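Local coordinates for isoaspartyl dipeptidase (Fervidobacterium islandicum, PDB 7CDH), which probably hydrolyses beta-aspartyl (isoaspartyl) dipeptides at a two-zinc centre, as a metallopeptidase of the amidohydrolase family linked to protein repair, at residues N193-S198 against P222-R227; P167-I172 against I203-D208; T248-K253 against E261-D266. All coordinates share one frame; numbering follows the deposited sequence.

Contact 1 of 3, residues N193-S198 against P222-R227; sequences NFHVGS and PTHMSR. With ZN (zinc ion), chain K.
His195 and His224 meet at a shared zinc ion, which His195 grips through ND1 at 2.1 Å and His224 through NE2 at 2.3 Å. Their imidazole planes stand 66° apart, an oblique pairing consistent with both rings turning a nitrogen to the same metal; Glu156 of strand 151-159 is the third protein ligand, and His195 NE2 is hydrogen-bonded to Asp161. Outward along His224, CB rests 3.5 Å from Val196 O, CD2 comes near ND1 of His195, ND1 is hydrogen-bonded to Thr248, and NE2 takes the zinc. Thr223 CG2 sits over one face of this ring, near its rim. Such metal ligands at the C-terminal ends of neighbouring parallel strands are the hallmark of the amidohydrolase TIM barrel, and here strands 191-196 and 220-223 are joined by the hydrogen bond from Thr223 N to Phe194 O (2.9 Å). Arg227 reaches back across the strand end with CG anti to its backbone N (chi1 168°). From there CD lies against Ser198 CB at 3.7 Å, NE bonds Val196 O at 3.0 Å with a bent N-H angle of 140°, and NH1 adds a weak bond to the same oxygen. Beneath, Val196 CG2 packs on Pro222 CB at 3.9 Å.

Contact 2 of 3, residues P167-I172 against I203-D208; sequences PTLEEI and IEYLFD
Tyr205 OH donates to Pro167 O at 2.9 Å, meeting that carbonyl in its own plane on a lone pair, with a C=O...O angle of 145°. The hydroxyl thus reaches from the first turn of helix 204-212 to the residue that leads into helix 169-186. Its ring is steered there by chi1 of -77°, which sets CG anti to the carbonyl carbon and sends the phenol across the gap between the two helices. Leu169 supplies the neighbouring wall: its CA lies above one face of the ring, towards the rim, and its CB approaches CE1 of Tyr205 at 4.1 Å, the leucine and the tyrosine running antiparallel to each other. Ile172 arrives roughly at right angles, with CG1 4.0 Å from Tyr205 CD2. Farther along, Leu169 CD2 touches Asp208 CB at 4.0 Å, so the leucine spans one turn of the facing helix. The start of helix 169-186 is itself tied down. Thr168 OG1 accepts from Glu171 N at 3.1 Å, while Thr168 N gives a nearly straight bond to Glu171 OE1 at 3.0 Å, on the anti lone pair of that oxygen. Glu171 OE1 also forms a salt bridge with Arg174 of a neighbouring subunit, which links the cap to the assembly. Thr168 and Glu171 make a capping box, and the tyrosine joins this capped start to the next helix on the outside of the TIM barrel.

Contact 3 of 3, residues T248-K253 against E261-D266; sequences TALQPK and EFTTID
The backbone after strand 245-248 runs extended past the first turn of helix 264-273, the CA atoms of Ala249 and Thr264 lying 6.4 Å apart. Thr264 bridges this gap with its hydroxyl: OG1 donates to Thr248 O at 2.8 Å, from well above the carbonyl plane (41° out of it) and not along a lone pair. A chi1 of -73° turns OG1 beside the backbone N and anti to the carbonyl carbon, facing the strand end, while CG2 comes within 4.4 Å of Ala249 CA. The same hydroxyl is hydrogen-bonded to Ser226, so it ties the helix start both to the end of strand 245-248 and to the turn that follows strand 220-223. A valine in place of Thr264 would probably leave Thr248 O without this donor and Ser226 OG without its partner. Through its own hydroxyl, Thr248 is a second-shell residue of the zinc site, behind His224. The apolar half of the contact belongs to Leu250, whose forked end straddles the helix start. One branch, CD1, meets Thr263 CB at 4.0 Å; the other, CD2, meets Ile265 CG1 at 3.8 Å, the leucine lying athwart the isoleucine. On the helix side, Thr263 N bonds Asp266 OD2 at 3.1 Å, on the anti side of the carboxylate and 24° out of its plane, and Asp266 N returns a weak bond to Thr263 OG1 at 3.4 Å. This reciprocal pair is a capping box, and it opens the helix that follows strand 245-248 on the barrel's catalytic side, where beta-to-alpha loops surround the zinc ions.

In the fold
From the N terminus, the first segment of the three contacts is the start of helix 169-186; the chain then runs through strand 191-196 and enters helix 204-212, where contact 2 closes a loop with that strand inside it. Contact 1 opens on the strand and closes at 222-227, so contacts 1 and 2 cross; Leu206 and Ile203 pack against Phe194, Pro222 and Val196 where the helix layer meets the barrel wall. Contact 3 follows in series, closing a short, partly unmodelled loop, and touches contact 1 through polar side chains. Contacts 2 and 3 do not touch, their nearest atoms about 12 Å apart. Contact 1 joins two neighbouring barrel strands, contact 2 two outer helices, and contact 3 a strand end to the start of a helix.

Contact 1 of 3, residues N193-S198 against P222-R227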
loop_
_atom_site.group_PDB
_atom_site.type_symbol
_atom_site.label_atom_id
_atom_site.label_comp_id
_atom_site.label_asym_id
_atom_site.label_seq_id
_atom_site.Cartn_x
_atom_site.Cartn_y
_atom_site.Cartn_z
ATOM N N ASN A 193 10.095 -12.898 24.319
ATOM C CA ASN A 193 10.973 -12.334 25.361
ATOM C C ASN A 193 10.349 -11.003 25.787
ATOM O O ASN A 193 10.167 -10.109 24.924
ATOM C CB ASN A 193 12.409 -12.251 24.849
ATOM C CG ASN A 193 13.388 -11.631 25.822
ATOM O OD1 ASN A 193 14.205 -10.810 25.435
ATOM N ND2 ASN A 193 13.369 -12.069 27.063
ATOM N N PHE A 194 9.979 -10.895 27.062
ATOM C CA PHE A 194 9.387 -9.669 27.646
ATOM C C PHE A 194 10.497 -8.929 28.373
ATOM O O PHE A 194 11.097 -9.525 29.278
ATOM C CB PHE A 194 8.254 -9.995 28.614
ATOM C CG PHE A 194 7.066 -10.608 27.938
ATOM C CD1 PHE A 194 6.179 -9.827 27.224
ATOM C CD2 PHE A 194 6.868 -11.970 27.964
ATOM C CE1 PHE A 194 5.097 -10.400 26.579
ATOM C CE2 PHE A 194 5.787 -12.544 27.307
ATOM C CZ PHE A 194 4.903 -11.754 26.622
ATOM N N HIS A 195 10.783 -7.698 27.950
ATOM C CA HIS A 195 11.476 -6.721 28.808
ATOM C C HIS A 195 10.506 -6.298 29.906
ATOM O O HIS A 195 9.474 -5.678 29.592
ATOM C CB HIS A 195 11.970 -5.529 28.011
ATOM C CG HIS A 195 12.398 -4.402 28.878
ATOM N ND1 HIS A 195 13.721 -4.200 29.197
ATOM C CD2 HIS A 195 11.675 -3.464 29.536
ATOM C CE1 HIS A 195 13.796 -3.145 29.998
ATOM N NE2 HIS A 195 12.550 -2.661 30.222
ATOM N N VAL A 196 10.818 -6.623 31.155
ATOM C CA VAL A 196 9.939 -6.204 32.274
ATOM C C VAL A 196 10.586 -5.035 32.996
ATOM O O VAL A 196 11.683 -5.197 33.533
ATOM C CB VAL A 196 9.629 -7.342 33.252
ATOM C CG1 VAL A 196 8.628 -6.855 34.287
ATOM C CG2 VAL A 196 9.117 -8.577 32.534
ATOM N N GLY A 197 9.905 -3.900 33.002
ATOM C CA GLY A 197 10.382 -2.701 33.689
ATOM C C GLY A 197 10.008 -2.759 35.152
ATOM O O GLY A 197 9.732 -3.846 35.647
ATOM N N SER A 198 9.982 -1.613 35.816
ATOM C CA SER A 198 9.820 -1.528 37.280
ATOM C C SER A 198 8.381 -1.130 37.604
ATOM O O SER A 198 8.099 -0.899 38.771
ATOM C CB SER A 198 10.812 -0.566 37.820
ATOM O OG SER A 198 10.743 0.633 37.073
ATOM N N PRO A 222 10.147 -13.889 30.404
ATOM C CA PRO A 222 10.437 -12.539 30.890
ATOM C C PRO A 222 11.904 -12.385 31.309
ATOM O O PRO A 222 12.414 -13.331 31.800
ATOM C CB PRO A 222 9.519 -12.417 32.101
ATOM C CG PRO A 222 9.432 -13.827 32.631
ATOM C CD PRO A 222 9.367 -14.675 31.370
ATOM N N THR A 223 12.510 -11.206 31.150
ATOM C CA THR A 223 13.888 -10.915 31.627
ATOM C C THR A 223 13.835 -9.753 32.632
ATOM O O THR A 223 12.730 -9.242 32.877
ATOM C CB THR A 223 14.855 -10.719 30.445
ATOM O OG1 THR A 223 16.179 -10.580 30.977
ATOM C CG2 THR A 223 14.516 -9.525 29.580
ATOM N N HIS A 224 14.988 -9.367 33.191
ATOM C CA HIS A 224 15.127 -8.352 34.271
ATOM C C HIS A 224 14.335 -8.791 35.495
ATOM O O HIS A 224 13.855 -7.963 36.212
ATOM C CB HIS A 224 14.687 -6.955 33.805
ATOM C CG HIS A 224 15.315 -6.628 32.502
ATOM N ND1 HIS A 224 16.669 -6.775 32.307
ATOM C CD2 HIS A 224 14.783 -6.277 31.318
ATOM C CE1 HIS A 224 16.957 -6.522 31.054
ATOM N NE2 HIS A 224 15.821 -6.211 30.435
ATOM N N MET A 225 14.204 -10.080 35.697
ATOM C CA MET A 225 13.350 -10.643 36.767
ATOM C C MET A 225 14.058 -10.625 38.134
ATOM O O MET A 225 13.375 -10.904 39.082
ATOM C CB MET A 225 12.919 -12.046 36.361
ATOM C CG MET A 225 11.923 -11.968 35.221
ATOM S SD MET A 225 10.461 -10.967 35.600
ATOM C CE MET A 225 9.679 -11.992 36.845
ATOM N N SER A 226 15.310 -10.166 38.240
ATOM C CA SER A 226 15.961 -9.832 39.536
ATOM C C SER A 226 15.980 -8.319 39.776
ATOM O O SER A 226 16.619 -7.898 40.693
ATOM C CB SER A 226 17.347 -10.437 39.658
ATOM O OG SER A 226 18.248 -9.947 38.673
ATOM N N ARG A 227 15.259 -7.523 39.000
ATOM C CA ARG A 227 15.241 -6.040 39.130
ATOM C C ARG A 227 14.854 -5.662 40.571
ATOM O O ARG A 227 15.384 -4.688 41.095
ATOM C CB ARG A 227 14.305 -5.507 38.043
ATOM C CG ARG A 227 13.912 -4.045 38.158
ATOM C CD ARG A 227 12.770 -3.680 37.213
ATOM N NE ARG A 227 13.082 -3.929 35.818
ATOM C CZ ARG A 227 13.922 -3.194 35.089
ATOM N NH1 ARG A 227 14.160 -3.508 33.821
ATOM N NH2 ARG A 227 14.546 -2.167 35.634
HETATM ZN ZN ZN K . 15.509 -5.045 28.444
#

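Contact 2 of 3, residues P167-I172 against I203-D208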
loop_
_atom_site.group_PDB
_atom_site.type_symbol
_atom_site.label_atom_id
_atom_site.label_comp_id
_atom_site.label_asym_id
_atom_site.label_seq_id
_atom_site.Cartn_x
_atom_site.Cartn_y
_atom_site.Cartn_z
ATOM N N PRO A 167 1.299 -1.542 25.496
ATOM C CA PRO A 167 0.501 -2.533 24.780
ATOM C C PRO A 167 -0.636 -3.084 25.636
ATOM O O PRO A 167 -0.458 -3.253 26.834
ATOM C CB PRO A 167 1.496 -3.673 24.532
ATOM C CG PRO A 167 2.457 -3.562 25.711
ATOM C CD PRO A 167 2.608 -2.064 25.908
ATOM N N THR A 168 -1.764 -3.381 25.002
ATOM C CA THR A 168 -2.939 -4.031 25.645
ATOM C C THR A 168 -2.713 -5.540 25.732
ATOM O O THR A 168 -1.887 -6.066 24.977
ATOM C CB THR A 168 -4.218 -3.764 24.856
ATOM O OG1 THR A 168 -4.134 -4.397 23.570
ATOM C CG2 THR A 168 -4.474 -2.280 24.719
ATOM N N LEU A 169 -3.519 -6.219 26.529
ATOM C CA LEU A 169 -3.477 -7.693 26.670
ATOM C C LEU A 169 -3.827 -8.348 25.330
ATOM O O LEU A 169 -3.167 -9.329 24.954
ATOM C CB LEU A 169 -4.450 -8.119 27.773
ATOM C CG LEU A 169 -4.575 -9.634 27.959
ATOM C CD1 LEU A 169 -3.211 -10.258 28.207
ATOM C CD2 LEU A 169 -5.547 -9.960 29.085
ATOM N N GLU A 170 -4.845 -7.838 24.648
ATOM C CA GLU A 170 -5.281 -8.330 23.320
ATOM C C GLU A 170 -4.113 -8.254 22.332
ATOM O O GLU A 170 -3.891 -9.265 21.626
ATOM C CB GLU A 170 -6.523 -7.568 22.857
ATOM C CG GLU A 170 -7.784 -8.002 23.612
ATOM C CD GLU A 170 -9.059 -7.207 23.318
ATOM O OE1 GLU A 170 -8.967 -6.140 22.643
ATOM O OE2 GLU A 170 -10.155 -7.649 23.770
ATOM N N GLU A 171 -3.386 -7.131 22.280
ATOM C CA GLU A 171 -2.247 -6.974 21.339
ATOM C C GLU A 171 -1.192 -8.032 21.680
ATOM O O GLU A 171 -0.742 -8.736 20.744
ATOM C CB GLU A 171 -1.642 -5.576 21.413
ATOM C CG GLU A 171 -2.526 -4.463 20.895
ATOM C CD GLU A 171 -1.880 -3.081 21.015
ATOM O OE1 GLU A 171 -1.507 -2.704 22.142
ATOM O OE2 GLU A 171 -1.717 -2.392 19.960
ATOM N N ILE A 172 -0.817 -8.152 22.963
ATOM C CA ILE A 172 0.119 -9.221 23.450
ATOM C C ILE A 172 -0.372 -10.608 22.988
ATOM O O ILE A 172 0.445 -11.366 22.477
ATOM C CB ILE A 172 0.302 -9.212 24.981
ATOM C CG1 ILE A 172 0.877 -7.895 25.510
ATOM C CG2 ILE A 172 1.181 -10.379 25.394
ATOM C CD1 ILE A 172 2.056 -7.406 24.690
ATOM N N ILE A 203 4.654 -8.748 35.827
ATOM C CA ILE A 203 4.290 -9.802 34.850
ATOM C C ILE A 203 2.827 -10.255 35.009
ATOM O O ILE A 203 2.527 -11.398 34.618
ATOM C CB ILE A 203 5.274 -10.980 34.900
ATOM C CG1 ILE A 203 5.345 -11.677 36.262
ATOM C CG2 ILE A 203 6.651 -10.536 34.401
ATOM C CD1 ILE A 203 6.077 -13.040 36.223
ATOM N N GLU A 204 1.921 -9.369 35.421
ATOM C CA GLU A 204 0.438 -9.552 35.343
ATOM C C GLU A 204 0.021 -10.223 34.011
ATOM O O GLU A 204 -0.642 -11.275 34.009
ATOM C CB GLU A 204 -0.215 -8.179 35.461
ATOM C CG GLU A 204 -1.517 -8.116 36.225
ATOM C CD GLU A 204 -1.785 -6.689 36.714
ATOM O OE1 GLU A 204 -1.446 -6.375 37.909
ATOM O OE2 GLU A 204 -2.274 -5.868 35.888
ATOM N N TYR A 205 0.355 -9.628 32.874
ATOM C CA TYR A 205 -0.077 -10.122 31.545
ATOM C C TYR A 205 0.327 -11.582 31.350
ATOM O O TYR A 205 -0.420 -12.291 30.658
ATOM C CB TYR A 205 0.564 -9.282 30.443
ATOM C CG TYR A 205 -0.053 -7.930 30.215
ATOM C CD1 TYR A 205 -1.292 -7.578 30.726
ATOM C CD2 TYR A 205 0.598 -7.023 29.407
ATOM C CE1 TYR A 205 -1.861 -6.343 30.458
ATOM C CE2 TYR A 205 0.046 -5.787 29.128
ATOM C CZ TYR A 205 -1.187 -5.445 29.649
ATOM O OH TYR A 205 -1.683 -4.221 29.334
ATOM N N LEU A 206 1.475 -12.009 31.890
ATOM C CA LEU A 206 1.977 -13.397 31.681
ATOM C C LEU A 206 1.042 -14.383 32.398
ATOM O O LEU A 206 0.681 -15.426 31.784
ATOM C CB LEU A 206 3.441 -13.525 32.112
ATOM C CG LEU A 206 4.467 -13.110 31.055
ATOM C CD1 LEU A 206 4.365 -11.638 30.718
ATOM C CD2 LEU A 206 5.880 -13.409 31.517
ATOM N N PHE A 207 0.608 -14.032 33.603
ATOM C CA PHE A 207 -0.370 -14.808 34.400
ATOM C C PHE A 207 -1.718 -14.778 33.679
ATOM O O PHE A 207 -2.371 -15.862 33.621
ATOM C CB PHE A 207 -0.437 -14.287 35.839
ATOM C CG PHE A 207 0.767 -14.672 36.667
ATOM C CD1 PHE A 207 1.054 -16.001 36.920
ATOM C CD2 PHE A 207 1.612 -13.714 37.196
ATOM C CE1 PHE A 207 2.159 -16.358 37.675
ATOM C CE2 PHE A 207 2.708 -14.074 37.959
ATOM C CZ PHE A 207 2.993 -15.396 38.177
ATOM N N ASP A 208 -2.098 -13.623 33.110
ATOM C CA ASP A 208 -3.377 -13.460 32.365
ATOM C C ASP A 208 -3.395 -14.397 31.148
ATOM O O ASP A 208 -4.407 -15.089 30.934
ATOM C CB ASP A 208 -3.627 -12.023 31.915
ATOM C CG ASP A 208 -3.918 -11.028 33.028
ATOM O OD1 ASP A 208 -4.263 -11.466 34.161
ATOM O OD2 ASP A 208 -3.768 -9.810 32.751
#

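Contact 3 of 3, residues T248-K253 against E261-D266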
loop_
_atom_site.group_PDB
_atom_site.type_symbol
_atom_site.label_atom_id
_atom_site.label_comp_id
_atom_site.label_asym_id
_atom_site.label_seq_id
_atom_site.Cartn_x
_atom_site.Cartn_y
_atom_site.Cartn_z
ATOM N N THR A 248 19.205 -10.543 34.804
ATOM C CA THR A 248 20.332 -9.841 34.160
ATOM C C THR A 248 21.567 -10.146 35.005
ATOM O O THR A 248 21.580 -9.817 36.209
ATOM C CB THR A 248 20.044 -8.352 33.977
ATOM O OG1 THR A 248 18.809 -8.248 33.267
ATOM C CG2 THR A 248 21.162 -7.679 33.225
ATOM N N ALA A 249 22.553 -10.766 34.387
ATOM C CA ALA A 249 23.869 -11.036 34.993
ATOM C C ALA A 249 24.392 -9.790 35.716
ATOM O O ALA A 249 24.164 -8.659 35.256
ATOM C CB ALA A 249 24.834 -11.487 33.930
ATOM N N LEU A 250 25.109 -10.016 36.813
ATOM C CA LEU A 250 25.919 -8.984 37.496
ATOM C C LEU A 250 27.022 -8.564 36.523
ATOM O O LEU A 250 27.643 -9.451 35.919
ATOM C CB LEU A 250 26.473 -9.576 38.792
ATOM C CG LEU A 250 26.454 -8.642 39.991
ATOM C CD1 LEU A 250 25.025 -8.373 40.409
ATOM C CD2 LEU A 250 27.266 -9.247 41.133
ATOM N N GLN A 251 27.166 -7.264 36.292
ATOM C CA GLN A 251 28.246 -6.698 35.432
ATOM C C GLN A 251 29.525 -6.619 36.273
ATOM O O GLN A 251 29.486 -6.192 37.421
ATOM C CB GLN A 251 27.804 -5.332 34.874
ATOM C CG GLN A 251 26.489 -5.364 34.085
ATOM C CD GLN A 251 26.493 -6.250 32.855
ATOM O OE1 GLN A 251 27.405 -6.186 32.026
ATOM N NE2 GLN A 251 25.483 -7.118 32.755
ATOM N N PRO A 252 30.705 -7.019 35.756
ATOM C CA PRO A 252 31.967 -6.845 36.479
ATOM C C PRO A 252 32.223 -5.472 37.118
ATOM O O PRO A 252 32.859 -5.451 38.156
ATOM C CB PRO A 252 33.019 -7.114 35.403
ATOM C CG PRO A 252 32.349 -8.121 34.516
ATOM C CD PRO A 252 30.898 -7.690 34.466
ATOM N N LYS A 253 31.654 -4.401 36.556
ATOM C CA LYS A 253 31.738 -3.002 37.075
ATOM C C LYS A 253 31.346 -2.984 38.559
ATOM O O LYS A 253 30.182 -2.686 38.821
ATOM C CB LYS A 253 30.874 -2.057 36.227
ATOM C CG LYS A 253 31.543 -1.542 34.950
ATOM C CD LYS A 253 32.267 -2.601 34.098
ATOM C CE LYS A 253 31.349 -3.641 33.462
ATOM N NZ LYS A 253 32.038 -4.436 32.416
ATOM N N GLU A 261 21.607 -4.282 47.458
ATOM C CA GLU A 261 20.869 -5.070 48.489
ATOM C C GLU A 261 20.509 -6.453 47.907
ATOM O O GLU A 261 21.135 -7.487 48.321
ATOM C CB GLU A 261 19.629 -4.303 48.968
ATOM C CG GLU A 261 19.127 -4.754 50.335
ATOM C CD GLU A 261 18.876 -6.247 50.495
ATOM O OE1 GLU A 261 17.758 -6.704 50.169
ATOM O OE2 GLU A 261 19.804 -6.957 50.938
ATOM N N PHE A 262 19.543 -6.470 46.976
ATOM C CA PHE A 262 19.027 -7.665 46.261
ATOM C C PHE A 262 19.639 -7.714 44.857
ATOM O O PHE A 262 19.427 -6.822 44.049
ATOM C CB PHE A 262 17.502 -7.651 46.221
ATOM C CG PHE A 262 16.952 -8.915 45.641
ATOM C CD1 PHE A 262 16.978 -10.091 46.375
ATOM C CD2 PHE A 262 16.453 -8.942 44.349
ATOM C CE1 PHE A 262 16.506 -11.282 45.835
ATOM C CE2 PHE A 262 15.976 -10.127 43.813
ATOM C CZ PHE A 262 16.018 -11.300 44.545
ATOM N N THR A 263 20.418 -8.749 44.587
ATOM C CA THR A 263 21.111 -8.924 43.309
ATOM C C THR A 263 20.715 -10.251 42.681
ATOM O O THR A 263 20.029 -11.048 43.337
ATOM C CB THR A 263 22.616 -8.858 43.519
ATOM O OG1 THR A 263 22.934 -10.108 44.129
ATOM C CG2 THR A 263 22.999 -7.654 44.352
ATOM N N THR A 264 21.159 -10.443 41.440
ATOM C CA THR A 264 21.076 -11.714 40.692
ATOM C C THR A 264 21.725 -12.840 41.524
ATOM O O THR A 264 21.195 -13.954 41.504
ATOM C CB THR A 264 21.621 -11.509 39.273
ATOM O OG1 THR A 264 20.613 -10.748 38.611
ATOM C CG2 THR A 264 21.820 -12.800 38.511
ATOM N N ILE A 265 22.823 -12.580 42.227
ATOM C CA ILE A 265 23.465 -13.603 43.112
ATOM C C ILE A 265 22.440 -14.089 44.163
ATOM O O ILE A 265 22.240 -15.319 44.295
ATOM C CB ILE A 265 24.758 -13.094 43.798
ATOM C CG1 ILE A 265 25.696 -12.294 42.885
ATOM C CG2 ILE A 265 25.486 -14.281 44.401
ATOM C CD1 ILE A 265 26.177 -13.067 41.695
ATOM N N ASP A 266 21.796 -13.172 44.883
ATOM C CA ASP A 266 20.759 -13.527 45.883
ATOM C C ASP A 266 19.660 -14.312 45.177
ATOM O O ASP A 266 19.222 -15.357 45.698
ATOM C CB ASP A 266 20.208 -12.289 46.582
ATOM C CG ASP A 266 21.293 -11.500 47.299
ATOM O OD1 ASP A 266 22.120 -12.145 48.030
ATOM O OD2 ASP A 266 21.335 -10.251 47.094
#